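Local coordinates for protein ornithine carbamoyltransferase (Gloeobacter violaceus, PDB 3GD5) that probably catalyses the reversible transfer of the carbamoyl group from carbamoyl phosphate to ornithine, giving citrulline and phosphate in arginine biosynthesis, at residues L30-L33 / A34-K38; A113-E116 / L117-Y120; T193-P196 / A197-A200; S203-A206 / G207-A211; P274-R277 / G278-I281. One frame throughout, in Å; residues are numbered along the deposited sequence.

Interaction 1 (L30-L33 / A34-K38); sequences LLTL and AHQLK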
loop_
_atom_site.group_PDB
_atom_site.type_symbol
_atom_site.label_atom_id
_atom_site.label_comp_id
_atom_site.label_asym_id
_atom_site.label_seq_id
_atom_site.Cartn_x
_atom_site.Cartn_y
_atom_site.Cartn_z
ATOM N N LEU A 30 -22.183 36.152 16.998
ATOM C CA LEU A 30 -21.171 35.105 17.057
ATOM C C LEU A 30 -19.815 35.726 17.375
ATOM O O LEU A 30 -19.130 35.297 18.307
ATOM C CB LEU A 30 -21.111 34.377 15.716
ATOM C CG LEU A 30 -20.294 33.089 15.691
ATOM C CD1 LEU A 30 -20.870 32.101 16.704
ATOM C CD2 LEU A 30 -20.321 32.508 14.289
ATOM N N LEU A 31 -19.444 36.745 16.602
ATOM C CA LEU A 31 -18.175 37.439 16.792
ATOM C C LEU A 31 -18.069 38.036 18.194
ATOM O O LEU A 31 -16.999 38.015 18.813
ATOM C CB LEU A 31 -18.010 38.540 15.736
ATOM C CG LEU A 31 -17.818 38.068 14.289
ATOM C CD1 LEU A 31 -17.789 39.263 13.344
ATOM C CD2 LEU A 31 -16.517 37.284 14.180
ATOM N N THR A 32 -19.181 38.564 18.698
ATOM C CA THR A 32 -19.194 39.152 20.034
ATOM C C THR A 32 -19.018 38.050 21.075
ATOM O O THR A 32 -18.259 38.198 22.035
ATOM C CB THR A 32 -20.523 39.919 20.303
ATOM O OG1 THR A 32 -20.616 41.042 19.413
ATOM C CG2 THR A 32 -20.580 40.419 21.740
ATOM N N LEU A 33 -19.722 36.942 20.882
ATOM C CA LEU A 33 -19.616 35.822 21.810
ATOM C C LEU A 33 -18.169 35.315 21.863
ATOM O O LEU A 33 -17.618 35.071 22.938
ATOM C CB LEU A 33 -20.552 34.689 21.378
ATOM C CG LEU A 33 -20.502 33.433 22.248
ATOM C CD1 LEU A 33 -20.847 33.790 23.679
ATOM C CD2 LEU A 33 -21.465 32.384 21.704
ATOM N N ALA A 34 -17.556 35.161 20.698
ATOM C CA ALA A 34 -16.181 34.689 20.632
ATOM C C ALA A 34 -15.272 35.623 21.432
ATOM O O ALA A 34 -14.460 35.171 22.252
ATOM C CB ALA A 34 -15.723 34.618 19.186
ATOM N N HIS A 35 -15.408 36.926 21.200
ATOM C CA HIS A 35 -14.591 37.907 21.915
ATOM C C HIS A 35 -14.809 37.843 23.423
ATOM O O HIS A 35 -13.856 37.829 24.198
ATOM C CB HIS A 35 -14.899 39.325 21.432
ATOM C CG HIS A 35 -14.272 40.392 22.273
ATOM N ND1 HIS A 35 -12.907 40.561 22.369
ATOM C CD2 HIS A 35 -14.824 41.331 23.080
ATOM C CE1 HIS A 35 -12.644 41.558 23.196
ATOM N NE2 HIS A 35 -13.791 42.041 23.642
ATOM N N GLN A 36 -16.068 37.803 23.839
ATOM C CA GLN A 36 -16.378 37.753 25.259
ATOM C C GLN A 36 -15.794 36.492 25.868
ATOM O O GLN A 36 -15.245 36.518 26.970
ATOM C CB GLN A 36 -17.888 37.769 25.475
ATOM C CG GLN A 36 -18.593 38.930 24.817
ATOM C CD GLN A 36 -20.089 38.898 25.053
ATOM O OE1 GLN A 36 -20.746 37.880 24.813
ATOM N NE2 GLN A 36 -20.640 40.014 25.521
ATOM N N LEU A 37 -15.924 35.387 25.145
ATOM C CA LEU A 37 -15.410 34.108 25.614
ATOM C C LEU A 37 -13.892 34.176 25.709
ATOM O O LEU A 37 -13.294 33.707 26.669
ATOM C CB LEU A 37 -15.842 32.996 24.650
ATOM C CG LEU A 37 -16.970 32.033 25.057
ATOM C CD1 LEU A 37 -17.947 32.689 26.010
ATOM C CD2 LEU A 37 -17.673 31.544 23.802
ATOM N N LYS A 38 -13.271 34.783 24.713
ATOM C CA LYS A 38 -11.823 34.898 24.700
ATOM C C LYS A 38 -11.297 35.721 25.877
ATOM O O LYS A 38 -10.311 35.346 26.506
ATOM C CB LYS A 38 -11.365 35.527 23.381
ATOM C CG LYS A 38 -9.859 35.573 23.213
ATOM C CD LYS A 38 -9.463 36.170 21.876
ATOM C CE LYS A 38 -7.947 36.176 21.701
ATOM N NZ LYS A 38 -7.526 36.830 20.424
#

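Interaction 2 (A113-E116 / L117-Y120); sequences AQTE and LEEY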
loop_
_atom_site.group_PDB
_atom_site.type_symbol
_atom_site.label_atom_id
_atom_site.label_comp_id
_atom_site.label_asym_id
_atom_site.label_seq_id
_atom_site.Cartn_x
_atom_site.Cartn_y
_atom_site.Cartn_z
ATOM N N ALA A 113 -17.396 17.451 -0.990
ATOM C CA ALA A 113 -18.581 18.051 -1.581
ATOM C C ALA A 113 -19.506 18.648 -0.524
ATOM O O ALA A 113 -19.803 18.015 0.488
ATOM C CB ALA A 113 -19.329 17.011 -2.409
ATOM N N GLN A 114 -19.955 19.873 -0.770
ATOM C CA GLN A 114 -20.863 20.561 0.136
ATOM C C GLN A 114 -22.128 19.717 0.279
ATOM O O GLN A 114 -22.709 19.620 1.359
ATOM C CB GLN A 114 -21.233 21.937 -0.437
ATOM C CG GLN A 114 -22.046 22.831 0.492
ATOM C CD GLN A 114 -21.204 23.447 1.596
ATOM O OE1 GLN A 114 -19.986 23.532 1.477
ATOM N NE2 GLN A 114 -21.851 23.897 2.667
ATOM N N THR A 115 -22.543 19.100 -0.820
ATOM C CA THR A 115 -23.750 18.284 -0.816
ATOM C C THR A 115 -23.689 17.140 0.194
ATOM O O THR A 115 -24.669 16.874 0.892
ATOM C CB THR A 115 -24.055 17.726 -2.233
ATOM O OG1 THR A 115 -25.273 16.973 -2.196
ATOM C CG2 THR A 115 -22.926 16.840 -2.726
ATOM N N GLU A 116 -22.543 16.468 0.279
ATOM C CA GLU A 116 -22.396 15.370 1.232
ATOM C C GLU A 116 -22.528 15.902 2.659
ATOM O O GLU A 116 -23.091 15.241 3.529
ATOM C CB GLU A 116 -21.042 14.679 1.064
ATOM C CG GLU A 116 -20.787 13.607 2.124
ATOM C CD GLU A 116 -19.613 12.705 1.795
ATOM O OE1 GLU A 116 -18.506 13.223 1.544
ATOM O OE2 GLU A 116 -19.799 11.470 1.794
ATOM N N LEU A 117 -22.006 17.105 2.885
ATOM C CA LEU A 117 -22.073 17.742 4.197
ATOM C C LEU A 117 -23.534 17.940 4.572
ATOM O O LEU A 117 -23.923 17.794 5.730
ATOM C CB LEU A 117 -21.377 19.110 4.165
ATOM C CG LEU A 117 -21.450 19.915 5.465
ATOM C CD1 LEU A 117 -20.706 19.142 6.546
ATOM C CD2 LEU A 117 -20.844 21.312 5.281
ATOM N N GLU A 118 -24.339 18.278 3.575
ATOM C CA GLU A 118 -25.758 18.519 3.778
ATOM C C GLU A 118 -26.491 17.215 4.094
ATOM O O GLU A 118 -27.455 17.209 4.862
ATOM C CB GLU A 118 -26.320 19.217 2.535
ATOM C CG GLU A 118 -25.544 20.502 2.219
ATOM C CD GLU A 118 -25.899 21.129 0.879
ATOM O OE1 GLU A 118 -25.971 20.390 -0.127
ATOM O OE2 GLU A 118 -26.084 22.366 0.832
ATOM N N GLU A 119 -26.015 16.116 3.510
ATOM C CA GLU A 119 -26.584 14.788 3.748
ATOM C C GLU A 119 -26.546 14.524 5.254
ATOM O O GLU A 119 -27.554 14.154 5.866
ATOM C CB GLU A 119 -25.742 13.720 3.041
ATOM C CG GLU A 119 -26.328 13.132 1.776
ATOM C CD GLU A 119 -27.441 12.139 2.058
ATOM O OE1 GLU A 119 -28.494 12.559 2.578
ATOM O OE2 GLU A 119 -27.266 10.937 1.760
ATOM N N TYR A 120 -25.367 14.711 5.841
ATOM C CA TYR A 120 -25.187 14.500 7.268
ATOM C C TYR A 120 -26.127 15.359 8.099
ATOM O O TYR A 120 -26.818 14.858 8.979
ATOM C CB TYR A 120 -23.748 14.813 7.684
ATOM C CG TYR A 120 -22.766 13.703 7.421
ATOM C CD1 TYR A 120 -22.093 13.613 6.207
ATOM C CD2 TYR A 120 -22.501 12.742 8.398
ATOM C CE1 TYR A 120 -21.179 12.593 5.972
ATOM C CE2 TYR A 120 -21.595 11.723 8.175
ATOM C CZ TYR A 120 -20.936 11.653 6.962
ATOM O OH TYR A 120 -20.027 10.648 6.738
#

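Interaction 3 (T193-P196 / A197-A200); sequences TPDP and AVSA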
loop_
_atom_site.group_PDB
_atom_site.type_symbol
_atom_site.label_atom_id
_atom_site.label_comp_id
_atom_site.label_asym_id
_atom_site.label_seq_id
_atom_site.Cartn_x
_atom_site.Cartn_y
_atom_site.Cartn_z
ATOM N N THR A 193 -11.164 31.829 -10.753
ATOM C CA THR A 193 -11.948 32.851 -10.076
ATOM C C THR A 193 -12.944 32.209 -9.112
ATOM O O THR A 193 -13.231 31.013 -9.209
ATOM C CB THR A 193 -12.736 33.719 -11.095
ATOM O OG1 THR A 193 -13.694 32.903 -11.784
ATOM C CG2 THR A 193 -11.789 34.339 -12.111
ATOM N N PRO A 194 -13.472 32.999 -8.158
ATOM C CA PRO A 194 -14.443 32.520 -7.173
ATOM C C PRO A 194 -15.699 32.078 -7.905
ATOM O O PRO A 194 -15.954 32.521 -9.022
ATOM C CB PRO A 194 -14.727 33.757 -6.323
ATOM C CG PRO A 194 -13.500 34.590 -6.481
ATOM C CD PRO A 194 -13.161 34.421 -7.931
ATOM N N ASP A 195 -16.482 31.216 -7.271
ATOM C CA ASP A 195 -17.732 30.738 -7.849
ATOM C C ASP A 195 -18.639 31.954 -8.089
ATOM O O ASP A 195 -19.048 32.631 -7.141
ATOM C CB ASP A 195 -18.386 29.759 -6.874
ATOM C CG ASP A 195 -19.805 29.402 -7.258
ATOM O OD1 ASP A 195 -20.291 29.881 -8.307
ATOM O OD2 ASP A 195 -20.437 28.634 -6.495
ATOM N N PRO A 196 -18.963 32.248 -9.361
ATOM C CA PRO A 196 -19.821 33.395 -9.696
ATOM C C PRO A 196 -21.088 33.518 -8.859
ATOM O O PRO A 196 -21.588 34.626 -8.637
ATOM C CB PRO A 196 -20.110 33.198 -11.191
ATOM C CG PRO A 196 -19.870 31.727 -11.418
ATOM C CD PRO A 196 -18.656 31.460 -10.566
ATOM N N ALA A 197 -21.601 32.388 -8.382
ATOM C CA ALA A 197 -22.804 32.401 -7.567
ATOM C C ALA A 197 -22.529 33.010 -6.197
ATOM O O ALA A 197 -23.376 33.718 -5.651
ATOM C CB ALA A 197 -23.356 30.992 -7.415
ATOM N N VAL A 198 -21.353 32.755 -5.631
ATOM C CA VAL A 198 -21.056 33.331 -4.319
ATOM C C VAL A 198 -20.693 34.813 -4.454
ATOM O O VAL A 198 -21.001 35.616 -3.575
ATOM C CB VAL A 198 -19.915 32.570 -3.588
ATOM C CG1 VAL A 198 -20.181 31.064 -3.646
ATOM C CG2 VAL A 198 -18.574 32.915 -4.190
ATOM N N SER A 199 -20.049 35.172 -5.559
ATOM C CA SER A 199 -19.686 36.562 -5.805
ATOM C C SER A 199 -20.966 37.372 -5.929
ATOM O O SER A 199 -21.066 38.477 -5.399
ATOM C CB SER A 199 -18.880 36.692 -7.099
ATOM O OG SER A 199 -17.567 36.186 -6.937
ATOM N N ALA A 200 -21.944 36.809 -6.634
ATOM C CA ALA A 200 -23.231 37.464 -6.830
ATOM C C ALA A 200 -23.940 37.632 -5.489
ATOM O O ALA A 200 -24.465 38.705 -5.182
ATOM C CB ALA A 200 -24.095 36.640 -7.774
#

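Interaction 4 (S203-A206 / G207-A211); sequences SEIA and GRTGA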
loop_
_atom_site.group_PDB
_atom_site.type_symbol
_atom_site.label_atom_id
_atom_site.label_comp_id
_atom_site.label_asym_id
_atom_site.label_seq_id
_atom_site.Cartn_x
_atom_site.Cartn_y
_atom_site.Cartn_z
ATOM N N SER A 203 -22.211 40.278 -3.387
ATOM C CA SER A 203 -22.538 41.633 -3.831
ATOM C C SER A 203 -23.917 42.033 -3.319
ATOM O O SER A 203 -24.103 43.138 -2.811
ATOM C CB SER A 203 -22.511 41.717 -5.356
ATOM O OG SER A 203 -21.211 41.450 -5.844
ATOM N N GLU A 204 -24.879 41.125 -3.454
ATOM C CA GLU A 204 -26.236 41.369 -2.982
ATOM C C GLU A 204 -26.203 41.772 -1.510
ATOM O O GLU A 204 -26.884 42.710 -1.096
ATOM C CB GLU A 204 -27.087 40.110 -3.157
ATOM C CG GLU A 204 -28.498 40.219 -2.585
ATOM C CD GLU A 204 -29.263 38.904 -2.646
ATOM O OE1 GLU A 204 -30.420 38.862 -2.172
ATOM O OE2 GLU A 204 -28.710 37.909 -3.165
ATOM N N ILE A 205 -25.404 41.059 -0.720
ATOM C CA ILE A 205 -25.281 41.344 0.704
ATOM C C ILE A 205 -24.626 42.701 0.924
ATOM O O ILE A 205 -25.045 43.473 1.785
ATOM C CB ILE A 205 -24.404 40.291 1.417
ATOM C CG1 ILE A 205 -25.049 38.907 1.321
ATOM C CG2 ILE A 205 -24.194 40.693 2.879
ATOM C CD1 ILE A 205 -26.300 38.784 2.130
ATOM N N ALA A 206 -23.583 42.971 0.148
ATOM C CA ALA A 206 -22.837 44.215 0.252
ATOM C C ALA A 206 -23.706 45.417 -0.106
ATOM O O ALA A 206 -23.460 46.537 0.356
ATOM C CB ALA A 206 -21.619 44.160 -0.655
ATOM N N GLY A 207 -24.722 45.172 -0.927
ATOM C CA GLY A 207 -25.611 46.240 -1.335
ATOM C C GLY A 207 -26.340 46.841 -0.152
ATOM O O GLY A 207 -26.695 48.020 -0.164
ATOM N N ARG A 208 -26.546 46.030 0.878
ATOM C CA ARG A 208 -27.250 46.473 2.069
ATOM C C ARG A 208 -26.306 46.875 3.193
ATOM O O ARG A 208 -26.713 47.527 4.153
ATOM C CB ARG A 208 -28.200 45.370 2.539
ATOM C CG ARG A 208 -29.178 44.936 1.452
ATOM C CD ARG A 208 -30.226 43.929 1.928
ATOM N NE ARG A 208 -29.717 42.562 2.056
ATOM C CZ ARG A 208 -29.030 42.107 3.099
ATOM N NH1 ARG A 208 -28.761 42.907 4.124
ATOM N NH2 ARG A 208 -28.623 40.845 3.123
ATOM N N THR A 209 -25.039 46.497 3.078
ATOM C CA THR A 209 -24.070 46.833 4.114
ATOM C C THR A 209 -23.187 47.994 3.686
ATOM O O THR A 209 -22.448 48.553 4.493
ATOM C CB THR A 209 -23.182 45.623 4.461
ATOM O OG1 THR A 209 -22.470 45.199 3.290
ATOM C CG2 THR A 209 -24.034 44.474 4.983
ATOM N N GLY A 210 -23.265 48.346 2.406
ATOM C CA GLY A 210 -22.479 49.453 1.891
ATOM C C GLY A 210 -21.028 49.129 1.585
ATOM O O GLY A 210 -20.197 50.035 1.476
ATOM N N ALA A 211 -20.715 47.843 1.457
ATOM C CA ALA A 211 -19.353 47.422 1.149
ATOM C C ALA A 211 -19.306 47.131 -0.338
ATOM O O ALA A 211 -20.341 46.888 -0.950
ATOM C CB ALA A 211 -18.995 46.166 1.941
#

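Interaction 5 (P274-R277 / G278-I281); sequences PAHR and GEEI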
loop_
_atom_site.group_PDB
_atom_site.type_symbol
_atom_site.label_atom_id
_atom_site.label_comp_id
_atom_site.label_asym_id
_atom_site.label_seq_id
_atom_site.Cartn_x
_atom_site.Cartn_y
_atom_site.Cartn_z
ATOM N N PRO A 274 -1.688 25.827 5.743
ATOM C CA PRO A 274 -0.232 25.966 5.867
ATOM C C PRO A 274 0.265 26.882 4.771
ATOM O O PRO A 274 -0.464 27.153 3.820
ATOM C CB PRO A 274 0.271 24.529 5.693
ATOM C CG PRO A 274 -0.710 23.959 4.718
ATOM C CD PRO A 274 -2.036 24.474 5.263
ATOM N N ALA A 275 1.498 27.356 4.899
ATOM C CA ALA A 275 2.061 28.256 3.893
ATOM C C ALA A 275 3.218 27.644 3.104
ATOM O O ALA A 275 3.995 26.847 3.636
ATOM C CB ALA A 275 2.533 29.539 4.568
ATOM N N HIS A 276 3.329 28.021 1.834
ATOM C CA HIS A 276 4.421 27.553 0.994
ATOM C C HIS A 276 5.307 28.766 0.713
ATOM O O HIS A 276 5.094 29.477 -0.278
ATOM C CB HIS A 276 3.911 26.983 -0.336
ATOM C CG HIS A 276 2.968 25.830 -0.187
ATOM N ND1 HIS A 276 3.071 24.906 0.831
ATOM C CD2 HIS A 276 1.897 25.455 -0.928
ATOM C CE1 HIS A 276 2.100 24.018 0.717
ATOM N NE2 HIS A 276 1.374 24.329 -0.342
ATOM N N ARG A 277 6.283 29.014 1.586
ATOM C CA ARG A 277 7.179 30.151 1.411
ATOM C C ARG A 277 7.731 30.157 -0.009
ATOM O O ARG A 277 8.038 29.108 -0.572
ATOM C CB ARG A 277 8.330 30.092 2.421
ATOM C CG ARG A 277 7.889 30.249 3.869
ATOM C CD ARG A 277 9.019 29.909 4.848
ATOM N NE ARG A 277 8.490 29.459 6.131
ATOM C CZ ARG A 277 7.866 30.241 7.001
ATOM N NH1 ARG A 277 7.701 31.521 6.723
ATOM N NH2 ARG A 277 7.398 29.747 8.138
ATOM N N GLY A 278 7.838 31.343 -0.594
ATOM C CA GLY A 278 8.349 31.433 -1.951
ATOM C C GLY A 278 7.296 31.275 -3.033
ATOM O O GLY A 278 7.605 31.446 -4.213
ATOM N N GLU A 279 6.064 30.927 -2.656
ATOM C CA GLU A 279 4.985 30.786 -3.643
ATOM C C GLU A 279 3.963 31.882 -3.425
ATOM O O GLU A 279 4.083 32.966 -3.996
ATOM C CB GLU A 279 4.280 29.419 -3.555
ATOM C CG GLU A 279 5.195 28.218 -3.782
ATOM C CD GLU A 279 4.460 26.985 -4.306
ATOM O OE1 GLU A 279 3.389 26.629 -3.767
ATOM O OE2 GLU A 279 4.965 26.358 -5.262
ATOM N N GLU A 280 2.967 31.610 -2.582
ATOM C CA GLU A 280 1.923 32.588 -2.315
ATOM C C GLU A 280 2.371 33.670 -1.334
ATOM O O GLU A 280 1.718 34.705 -1.221
ATOM C CB GLU A 280 0.656 31.902 -1.798
ATOM C CG GLU A 280 0.727 31.436 -0.348
ATOM C CD GLU A 280 1.438 30.098 -0.174
ATOM O OE1 GLU A 280 1.826 29.468 -1.181
ATOM O OE2 GLU A 280 1.598 29.673 0.984
ATOM N N ILE A 281 3.466 33.424 -0.617
ATOM C CA ILE A 281 4.014 34.407 0.320
ATOM C C ILE A 281 5.509 34.223 0.509
ATOM O O ILE A 281 6.045 33.145 0.282
ATOM C CB ILE A 281 3.375 34.340 1.724
ATOM C CG1 ILE A 281 2.838 32.940 1.986
ATOM C CG2 ILE A 281 2.336 35.418 1.879
ATOM C CD1 ILE A 281 3.926 31.904 2.129
#

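Interaction 1 (L30-L33 / A34-K38)
L30 to L33 hand their carbonyls to the amides of A34 to L37, one helical turn on, as the 30-33 and 34-38 backbones run without a break through the alpha helix 24-39 of the carbamoyl phosphate-binding domain. The A34 N to L30 O bond measures 2.9 Å; the L37 N to L33 O bond is 2.8 Å. On the flank of the helix L33 and L37 form an i, i+4 apolar pair, their chains crossing obliquely. T32 and Q36 make the neighbouring pair: T32 holds OG1 beside its backbone N (chi1 -65°) and CG2 anti to that N, so the methyl reaches Q36 CD at 3.7 Å, while T32 OG1 turns back to H28 O. An alanine in place of Q36 would probably leave the T32 methyl without its Q36 neighbour and deprive R42 of the weak bond it gives to the Q36 amide oxygen. Buried A34 and L30 face A306 of helix 293-312, and K38 pairs with E150. In the leucine pair L33 CG lies 3.7 Å from L37 CD2, and L33 CD1 is 3.9 Å from L37 CD1.

Interaction 2 (A113-E116 / L117-Y120)
A113 O, at the N-cap residue, is gripped by three groups: the amide of L117 across the contact (L117 N to A113 O 3.4 Å, weak), the amide of E116 (also weak) and the hydroxyl of T111. One residue further on, E118 N meets Q114 O at 3.1 Å, and the ladder continues with E119 N to T115 O at 3.0 Å. These are the opening turns of helix 114-124, the connection of the beta-alpha-beta unit that joins strand 106-110 to the parallel strand 128-130. On the side turned to the sheet, Q114 and L117 lie side by side and point the same way, Q114 NE2 being 3.8 Å from L117 CD2. The Q114 amide is fixed at both ends, OE1 by T133 and NE2 by L17 O, while L117 packs on I109 and V128. Y120 brings its ring edge to E116: Y120 CE1 lies 4.0 Å from E116 CG, which is in the ring plane, and the carboxylate is turned 59° from the ring. Holding CG anti to the backbone N (chi1 175°) sends the E116 chain alongside the tyrosine. On the exposed side E118 crosses T115 at about a right angle, E118 OE1 being 3.9 Å from T115 CB.

Interaction 3 (T193-P196 / A197-A200)
D195 OD1 takes A197 N at 2.8 Å, and this bond marks the tight part of the contact. CG anti to the backbone N (chi1 169°) brings the carboxylate to the A197 amide, which meets OD1 from above the carboxylate plane, 57° out. D195 O is shared as well: V198 N reaches it at 2.8 Å from above the carbonyl plane, and S199 N at 3.2 Å within the plane. The side-chain bond makes D195 the N-cap, an Asx turn, at the start of helix 196-209 of the ornithine-binding domain; those to D195 O belong to the first turn. P196, which has no amide hydrogen, fills the first helical position. V198 crosses D195 at about a right angle, its CG1 3.8 Å from D195 OD2, and is buried against H171 and L174. P194 is buried too, its CB 3.8 Å from S199 OG, and it rests on L174 and I215. H171 NE2 also holds the amide of D195. The other side is open: the P196 ring, A197 and A200 are exposed, and there the backbone bond from A200 N to P196 O at 3.0 Å ties the turn together, with A200 CB 3.3 Å from that oxygen.

Interaction 4 (S203-A206 / G207-A211)
A206 O draws in G210 N at 2.7 Å, and one turn earlier G207 N reaches S203 O at 2.8 Å. R208 N follows, 3.1 Å from I205 O. The remaining links are weak: T209 N and A211 N both lean on A206 O as well, which thus collects three amides where the helix frays. This is the C-terminal end of helix 196-209, in the beta-alpha-beta unit that leads from strand 183-187 to strand 213-216 of the Rossmann-like ornithine-binding domain. G210 leaves helical angles with a positive phi of 80°, a geometry that a glycine takes easily, and turns the chain toward strand 213-216. Beyond the backbone, A206 CB sits 4.2 Å from A211 CB, and A206 also rests on A178 and V213. R208 bends back at its third torsion (chi3 -77°), which lays one face of the guanidinium over I205 CA and brings NH2 to 3.3 Å from I205 CD1. I205 itself packs on A178 and K179. The R208 charge is met by E24 of helix 24-39, bound through NH1 in a salt bridge. T209 directs OG1 to A178 O of helix 168-180, while its CG2 lies 3.5 Å from I205 O.

Interaction 5 (P274-R277 / G278-I281)
A275 CB, just after cis-bonded P274, lies 3.7 Å from I281 CD1, an apolar touch that starts the contact. At H276 the two segments bind. Its amide donates to E280 OE2 in a nearly straight bond of doubtful length, since that oxygen is crowded in the model. CG of E280 lies between the backbone N and the carbonyl carbon (chi1 75°), and a bend at chi2 (-82°) turns the carboxylate back to the H276 amide, where E280 OE1 reaches H276 CB at 3.4 Å. E279 approaches the imidazole obliquely, its OE1 3.4 Å from H276 CD2 and its carboxylate plane 75° from the ring. R277 and G278 are the central residues of a type II beta turn, closed by E279 N to H276 O at 2.9 Å; a side chain at G278 would collide with R277 O. G278 N binds I281 O at 2.7 Å, and R277 CA makes a CA-H...O contact of 3.4 Å with the same oxygen. An alanine in place of E280 would probably leave the H276 amide without its acceptor and open a gap beside A275. R277 points its guanidinium to D283 and to D95 of a second subunit, and E279 OE2 meets R246. P274 and A275 adjoin R61 and L273, residues that probably bind carbamoyl phosphate, as in relatives. Around the loop, M286 of helix 283-287 packs on A275, R277 and I281, while H271 of strand 268-271 and T231 of strand 228-231 back E280 and I281.

Following the chain from its N terminus, the five contacts come strictly in series; none nests in or crosses another, and each joins near neighbours in sequence. Interactions 1 and 2 belong to the carbamoyl phosphate-binding domain, one within helix 24-39 and the other at the start of helix 114-124, with centres 28 Å apart. Interactions 3 and 4, with centres 15 Å apart, begin helix 196-209 at an aspartate N-cap and end it at a glycine with positive phi, between parallel strands 183-187 and 213-216. Interaction 5 closes the turn after strand 268-271. Helix 24-39, which holds interaction 1, also supplies E24 to interaction 4, a direct tie between the two domains.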